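Local atomic coordinates of hemolysin BL lytic component L1 (Bacillus cereus, PDB entry 7NMQ), a protein that probably acts as one lytic component of the multi-component pore-forming enterotoxin hemolysin BL, which attacks cell membranes. Residues S125-K139 / V297-W311. Sequence-based numbering, arbitrary orientation.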
loop_
_atom_site.group_PDB
_atom_site.type_symbol
_atom_site.label_atom_id
_atom_site.label_comp_id
_atom_site.label_asym_id
_atom_site.label_seq_id
_atom_site.Cartn_x
_atom_site.Cartn_y
_atom_site.Cartn_z
ATOM N N SER A 125 -3.115 16.352 -10.960
ATOM C CA SER A 125 -4.186 16.386 -9.945
ATOM C C SER A 125 -5.412 15.655 -10.494
ATOM O O SER A 125 -6.016 14.828 -9.765
ATOM C CB SER A 125 -4.528 17.794 -9.584
ATOM O OG SER A 125 -5.666 17.775 -8.750
ATOM N N LYS A 126 -5.777 15.932 -11.738
ATOM C CA LYS A 126 -6.989 15.331 -12.350
ATOM C C LYS A 126 -6.814 13.804 -12.421
ATOM O O LYS A 126 -7.798 13.043 -12.186
ATOM C CB LYS A 126 -7.270 15.911 -13.735
ATOM C CG LYS A 126 -8.607 15.534 -14.344
ATOM C CD LYS A 126 -8.769 16.062 -15.771
ATOM C CE LYS A 126 -9.984 15.480 -16.460
ATOM N NZ LYS A 126 -11.238 16.071 -15.931
ATOM N N GLU A 127 -5.620 13.336 -12.770
ATOM C CA GLU A 127 -5.345 11.893 -12.916
ATOM C C GLU A 127 -5.507 11.214 -11.560
ATOM O O GLU A 127 -6.044 10.081 -11.529
ATOM C CB GLU A 127 -3.973 11.595 -13.486
ATOM C CG GLU A 127 -3.870 11.894 -14.978
ATOM C CD GLU A 127 -2.701 11.222 -15.694
ATOM O OE1 GLU A 127 -2.080 10.220 -15.143
ATOM O OE2 GLU A 127 -2.426 11.659 -16.824
ATOM N N VAL A 128 -5.104 11.851 -10.465
ATOM C CA VAL A 128 -5.261 11.204 -9.138
ATOM C C VAL A 128 -6.747 10.992 -8.887
ATOM O O VAL A 128 -7.106 9.953 -8.328
ATOM C CB VAL A 128 -4.634 11.969 -7.958
ATOM C CG1 VAL A 128 -4.907 11.272 -6.636
ATOM C CG2 VAL A 128 -3.160 12.115 -8.141
ATOM N N THR A 129 -7.607 11.952 -9.188
ATOM C CA THR A 129 -9.069 11.816 -9.011
ATOM C C THR A 129 -9.550 10.531 -9.683
ATOM O O THR A 129 -10.361 9.787 -9.070
ATOM C CB THR A 129 -9.824 13.013 -9.581
ATOM O OG1 THR A 129 -9.446 14.072 -8.708
ATOM C CG2 THR A 129 -11.319 12.792 -9.621
ATOM N N ASP A 130 -9.057 10.248 -10.883
ATOM C CA ASP A 130 -9.474 9.032 -11.634
ATOM C C ASP A 130 -9.004 7.764 -10.911
ATOM O O ASP A 130 -9.728 6.760 -10.876
ATOM C CB ASP A 130 -8.942 9.052 -13.065
ATOM C CG ASP A 130 -9.546 10.185 -13.886
ATOM O OD1 ASP A 130 -10.604 10.751 -13.449
ATOM O OD2 ASP A 130 -8.970 10.496 -14.935
ATOM N N VAL A 131 -7.811 7.803 -10.369
ATOM C CA VAL A 131 -7.249 6.638 -9.666
ATOM C C VAL A 131 -8.059 6.437 -8.398
ATOM O O VAL A 131 -8.407 5.293 -8.073
ATOM C CB VAL A 131 -5.762 6.805 -9.368
ATOM C CG1 VAL A 131 -5.238 5.662 -8.519
ATOM C CG2 VAL A 131 -4.965 6.940 -10.644
ATOM N N ILE A 132 -8.365 7.486 -7.679
ATOM C CA ILE A 132 -9.208 7.350 -6.478
ATOM C C ILE A 132 -10.559 6.738 -6.871
ATOM O O ILE A 132 -11.040 5.894 -6.074
ATOM C CB ILE A 132 -9.315 8.686 -5.741
ATOM C CG1 ILE A 132 -7.944 9.155 -5.219
ATOM C CG2 ILE A 132 -10.403 8.593 -4.679
ATOM C CD1 ILE A 132 -7.934 10.565 -4.707
ATOM N N LYS A 133 -11.171 7.128 -7.988
ATOM C CA LYS A 133 -12.500 6.556 -8.349
ATOM C C LYS A 133 -12.330 5.049 -8.591
ATOM O O LYS A 133 -13.212 4.258 -8.122
ATOM C CB LYS A 133 -13.110 7.277 -9.564
ATOM C CG LYS A 133 -14.438 6.720 -10.089
ATOM C CD LYS A 133 -15.450 6.222 -9.055
ATOM C CE LYS A 133 -16.827 5.890 -9.606
ATOM N NZ LYS A 133 -16.779 5.137 -10.886
ATOM N N MET A 134 -11.302 4.656 -9.348
ATOM C CA MET A 134 -10.994 3.227 -9.605
ATOM C C MET A 134 -10.823 2.494 -8.274
ATOM O O MET A 134 -11.410 1.391 -8.097
ATOM C CB MET A 134 -9.777 3.116 -10.525
ATOM C CG MET A 134 -9.285 1.751 -10.832
ATOM S SD MET A 134 -8.399 0.919 -9.478
ATOM C CE MET A 134 -6.984 1.994 -9.366
ATOM N N LEU A 135 -10.123 3.093 -7.312
ATOM C CA LEU A 135 -9.920 2.414 -6.011
ATOM C C LEU A 135 -11.208 2.328 -5.213
ATOM O O LEU A 135 -11.381 1.314 -4.491
ATOM C CB LEU A 135 -8.836 3.084 -5.192
ATOM C CG LEU A 135 -7.443 2.920 -5.743
ATOM C CD1 LEU A 135 -6.486 3.752 -4.913
ATOM C CD2 LEU A 135 -7.011 1.460 -5.771
ATOM N N GLN A 136 -12.063 3.332 -5.287
ATOM C CA GLN A 136 -13.338 3.308 -4.551
ATOM C C GLN A 136 -14.185 2.174 -5.113
ATOM O O GLN A 136 -14.746 1.429 -4.281
ATOM C CB GLN A 136 -14.046 4.661 -4.623
ATOM C CG GLN A 136 -15.209 4.700 -3.640
ATOM C CD GLN A 136 -14.734 4.342 -2.248
ATOM O OE1 GLN A 136 -15.141 3.343 -1.645
ATOM N NE2 GLN A 136 -13.864 5.181 -1.718
ATOM N N ASP A 137 -14.230 2.018 -6.439
ATOM C CA ASP A 137 -14.986 0.928 -7.096
ATOM C C ASP A 137 -14.429 -0.420 -6.579
ATOM O O ASP A 137 -15.196 -1.337 -6.226
ATOM C CB ASP A 137 -14.933 0.998 -8.619
ATOM C CG ASP A 137 -15.660 2.178 -9.253
ATOM O OD1 ASP A 137 -16.550 2.764 -8.592
ATOM O OD2 ASP A 137 -15.358 2.475 -10.417
ATOM N N PHE A 138 -13.115 -0.538 -6.531
ATOM C CA PHE A 138 -12.455 -1.782 -6.129
ATOM C C PHE A 138 -12.729 -2.033 -4.659
ATOM O O PHE A 138 -13.014 -3.171 -4.251
ATOM C CB PHE A 138 -10.974 -1.665 -6.401
ATOM C CG PHE A 138 -10.193 -2.913 -6.098
ATOM C CD1 PHE A 138 -10.650 -4.170 -6.482
ATOM C CD2 PHE A 138 -8.974 -2.812 -5.479
ATOM C CE1 PHE A 138 -9.907 -5.308 -6.176
ATOM C CE2 PHE A 138 -8.198 -3.933 -5.232
ATOM C CZ PHE A 138 -8.664 -5.173 -5.618
ATOM N N LYS A 139 -12.717 -1.000 -3.825
ATOM C CA LYS A 139 -13.028 -1.134 -2.391
ATOM C C LYS A 139 -14.436 -1.707 -2.253
ATOM O O LYS A 139 -14.660 -2.591 -1.396
ATOM C CB LYS A 139 -12.867 0.210 -1.683
ATOM C CG LYS A 139 -12.584 0.104 -0.215
ATOM C CD LYS A 139 -13.737 -0.200 0.639
ATOM C CE LYS A 139 -14.905 0.724 0.447
ATOM N NZ LYS A 139 -14.543 2.107 0.821
ATOM N N VAL A 297 -7.003 -0.739 1.177
ATOM C CA VAL A 297 -7.393 0.118 0.029
ATOM C C VAL A 297 -7.958 1.429 0.579
ATOM O O VAL A 297 -7.695 2.483 -0.037
ATOM C CB VAL A 297 -8.386 -0.586 -0.913
ATOM C CG1 VAL A 297 -8.994 0.382 -1.936
ATOM C CG2 VAL A 297 -7.689 -1.721 -1.616
ATOM N N ASP A 298 -8.731 1.431 1.638
ATOM C CA ASP A 298 -9.209 2.705 2.235
ATOM C C ASP A 298 -8.008 3.606 2.610
ATOM O O ASP A 298 -8.077 4.844 2.368
ATOM C CB ASP A 298 -10.128 2.470 3.425
ATOM C CG ASP A 298 -11.576 2.095 3.103
ATOM O OD1 ASP A 298 -12.086 2.521 2.054
ATOM O OD2 ASP A 298 -12.202 1.366 3.931
ATOM N N GLN A 299 -6.964 3.026 3.192
ATOM C CA GLN A 299 -5.737 3.744 3.570
ATOM C C GLN A 299 -5.089 4.293 2.303
ATOM O O GLN A 299 -4.607 5.455 2.305
ATOM C CB GLN A 299 -4.769 2.898 4.350
ATOM C CG GLN A 299 -5.301 2.506 5.699
ATOM C CD GLN A 299 -4.203 1.718 6.356
ATOM O OE1 GLN A 299 -3.961 0.579 6.010
ATOM N NE2 GLN A 299 -3.345 2.438 7.047
ATOM N N ALA A 300 -5.009 3.493 1.253
ATOM C CA ALA A 300 -4.436 3.913 -0.036
ATOM C C ALA A 300 -5.229 5.106 -0.589
ATOM O O ALA A 300 -4.618 6.065 -1.147
ATOM C CB ALA A 300 -4.380 2.781 -1.021
ATOM N N ILE A 301 -6.535 5.080 -0.463
ATOM C CA ILE A 301 -7.367 6.193 -0.954
ATOM C C ILE A 301 -6.990 7.430 -0.148
ATOM O O ILE A 301 -6.910 8.519 -0.776
ATOM C CB ILE A 301 -8.849 5.850 -0.877
ATOM C CG1 ILE A 301 -9.199 4.834 -1.960
ATOM C CG2 ILE A 301 -9.707 7.096 -1.022
ATOM C CD1 ILE A 301 -10.484 4.092 -1.714
ATOM N N LEU A 302 -6.837 7.325 1.159
ATOM C CA LEU A 302 -6.492 8.512 1.987
ATOM C C LEU A 302 -5.158 9.078 1.521
ATOM O O LEU A 302 -5.012 10.294 1.380
ATOM C CB LEU A 302 -6.384 8.148 3.463
ATOM C CG LEU A 302 -7.682 7.949 4.197
ATOM C CD1 LEU A 302 -7.382 7.593 5.642
ATOM C CD2 LEU A 302 -8.566 9.158 4.124
ATOM N N SER A 303 -4.175 8.232 1.247
ATOM C CA SER A 303 -2.816 8.695 0.875
ATOM C C SER A 303 -2.826 9.309 -0.531
ATOM O O SER A 303 -2.060 10.274 -0.786
ATOM C CB SER A 303 -1.814 7.605 1.023
ATOM O OG SER A 303 -1.683 7.267 2.386
ATOM N N LEU A 304 -3.647 8.802 -1.436
ATOM C CA LEU A 304 -3.759 9.418 -2.775
ATOM C C LEU A 304 -4.524 10.733 -2.680
ATOM O O LEU A 304 -4.223 11.633 -3.462
ATOM C CB LEU A 304 -4.447 8.427 -3.700
ATOM C CG LEU A 304 -3.563 7.305 -4.179
ATOM C CD1 LEU A 304 -4.406 6.326 -4.919
ATOM C CD2 LEU A 304 -2.466 7.796 -5.048
ATOM N N THR A 305 -5.516 10.821 -1.809
ATOM C CA THR A 305 -6.241 12.093 -1.564
ATOM C C THR A 305 -5.228 13.132 -1.090
ATOM O O THR A 305 -5.297 14.291 -1.548
ATOM C CB THR A 305 -7.397 11.869 -0.588
ATOM O OG1 THR A 305 -8.328 10.977 -1.211
ATOM C CG2 THR A 305 -8.118 13.148 -0.231
ATOM N N ASN A 306 -4.268 12.732 -0.283
ATOM C CA ASN A 306 -3.233 13.671 0.211
ATOM C C ASN A 306 -2.356 14.092 -0.971
ATOM O O ASN A 306 -2.056 15.278 -1.099
ATOM C CB ASN A 306 -2.400 13.069 1.330
ATOM C CG ASN A 306 -1.483 14.092 1.947
ATOM O OD1 ASN A 306 -1.906 15.208 2.270
ATOM N ND2 ASN A 306 -0.216 13.758 2.032
ATOM N N ILE A 307 -1.996 13.166 -1.854
ATOM C CA ILE A 307 -1.194 13.496 -3.065
ATOM C C ILE A 307 -1.981 14.500 -3.896
ATOM O O ILE A 307 -1.397 15.506 -4.360
ATOM C CB ILE A 307 -0.803 12.252 -3.878
ATOM C CG1 ILE A 307 0.208 11.424 -3.072
ATOM C CG2 ILE A 307 -0.287 12.584 -5.270
ATOM C CD1 ILE A 307 0.614 10.114 -3.705
ATOM N N GLN A 308 -3.277 14.271 -4.083
ATOM C CA GLN A 308 -4.111 15.221 -4.852
ATOM C C GLN A 308 -4.076 16.615 -4.198
ATOM O O GLN A 308 -3.893 17.612 -4.932
ATOM C CB GLN A 308 -5.537 14.705 -4.937
ATOM C CG GLN A 308 -6.400 15.742 -5.626
ATOM C CD GLN A 308 -7.684 15.132 -6.041
ATOM O OE1 GLN A 308 -8.480 14.748 -5.201
ATOM N NE2 GLN A 308 -7.849 15.008 -7.351
ATOM N N LYS A 309 -4.237 16.701 -2.893
ATOM C CA LYS A 309 -4.175 17.968 -2.138
ATOM C C LYS A 309 -2.824 18.646 -2.392
ATOM O O LYS A 309 -2.817 19.883 -2.595
ATOM C CB LYS A 309 -4.392 17.726 -0.647
ATOM C CG LYS A 309 -4.267 18.948 0.252
ATOM C CD LYS A 309 -4.781 18.715 1.669
ATOM C CE LYS A 309 -4.119 17.543 2.350
ATOM N NZ LYS A 309 -2.645 17.653 2.283
ATOM N N GLN A 310 -1.729 17.893 -2.413
ATOM C CA GLN A 310 -0.380 18.478 -2.596
ATOM C C GLN A 310 -0.274 19.038 -4.009
ATOM O O GLN A 310 0.281 20.165 -4.157
ATOM C CB GLN A 310 0.759 17.517 -2.365
ATOM C CG GLN A 310 0.731 16.903 -0.984
ATOM C CD GLN A 310 0.732 17.870 0.170
ATOM O OE1 GLN A 310 1.314 18.964 0.135
ATOM N NE2 GLN A 310 0.122 17.422 1.255
ATOM N N TRP A 311 -0.801 18.342 -5.014
ATOM C CA TRP A 311 -0.756 18.920 -6.388
ATOM C C TRP A 311 -1.601 20.192 -6.443
ATOM O O TRP A 311 -1.188 21.157 -7.093
ATOM C CB TRP A 311 -1.245 17.912 -7.429
ATOM C CG TRP A 311 -0.295 16.830 -7.812
ATOM C CD1 TRP A 311 -0.557 15.502 -7.679
ATOM C CD2 TRP A 311 1.015 16.944 -8.385
ATOM N NE1 TRP A 311 0.493 14.779 -8.169
ATOM C CE2 TRP A 311 1.471 15.638 -8.633
ATOM C CE3 TRP A 311 1.836 18.000 -8.772
ATOM C CZ2 TRP A 311 2.719 15.376 -9.179
ATOM C CZ3 TRP A 311 3.054 17.741 -9.351
ATOM C CH2 TRP A 311 3.497 16.438 -9.564
HETATM O O HOH W 1 -12.531 4.989 1.331
#
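Lys139 NZ and Asp298 OD1 form a salt bridge 2.8 Å long, made on the syn lone pair of that carboxylate oxygen. The lysine chain, bent at chi2, chi3 and chi4, carries its ammonium round to the aspartate while CG and CD also lie against OD1. In the conformer given for Gln136, the same NZ also donates to its OE1 (2.8 Å), in the carbonyl plane, and a water donates to Asp298 OD1, leaving OD1 gripped by two donors. Such pairing would probably favour the charged forms of both residues.

Beyond this polar end the middle of the contact is mainly apolar. Leu304 is a knob among Val128, Val131, Ile132 and Leu135; its CD1 lies only 3.3 Å from Leu135 CD1, tighter than usual carbon contact, and Val131 CG1 also touches this methyl. Ile132 reciprocates among Ile301, Leu304, Thr305 and Gln308, running past Leu304 in the opposite direction with CG1 3.9 Å from Leu304 CB. Val128 CG1, anti to the backbone N (chi1 177°), reaches Gln308 CB, whereas CG2 meets Ile307 CG2. At the far end Gln308 is a polar knob among Ser125, Val128, Thr129 and Ile132; its NE2, less surely placed, donates to Ser125 O (3.0 Å). Ser125 CB packs 3.9 Å from Trp311 CB, and Trp311 also touches Ile84 of helix 45-103. Val297 and Ile307 likewise touch helix 10-33.

The axes of segments 125-139 and 297-311 run antiparallel at 164° and approach to 9.0 Å; with reciprocal knobs-into-holes, this is coiled-coil-like packing within the elongated helical bundle of the ClyA/HBL family of alpha-helical pore-forming toxins.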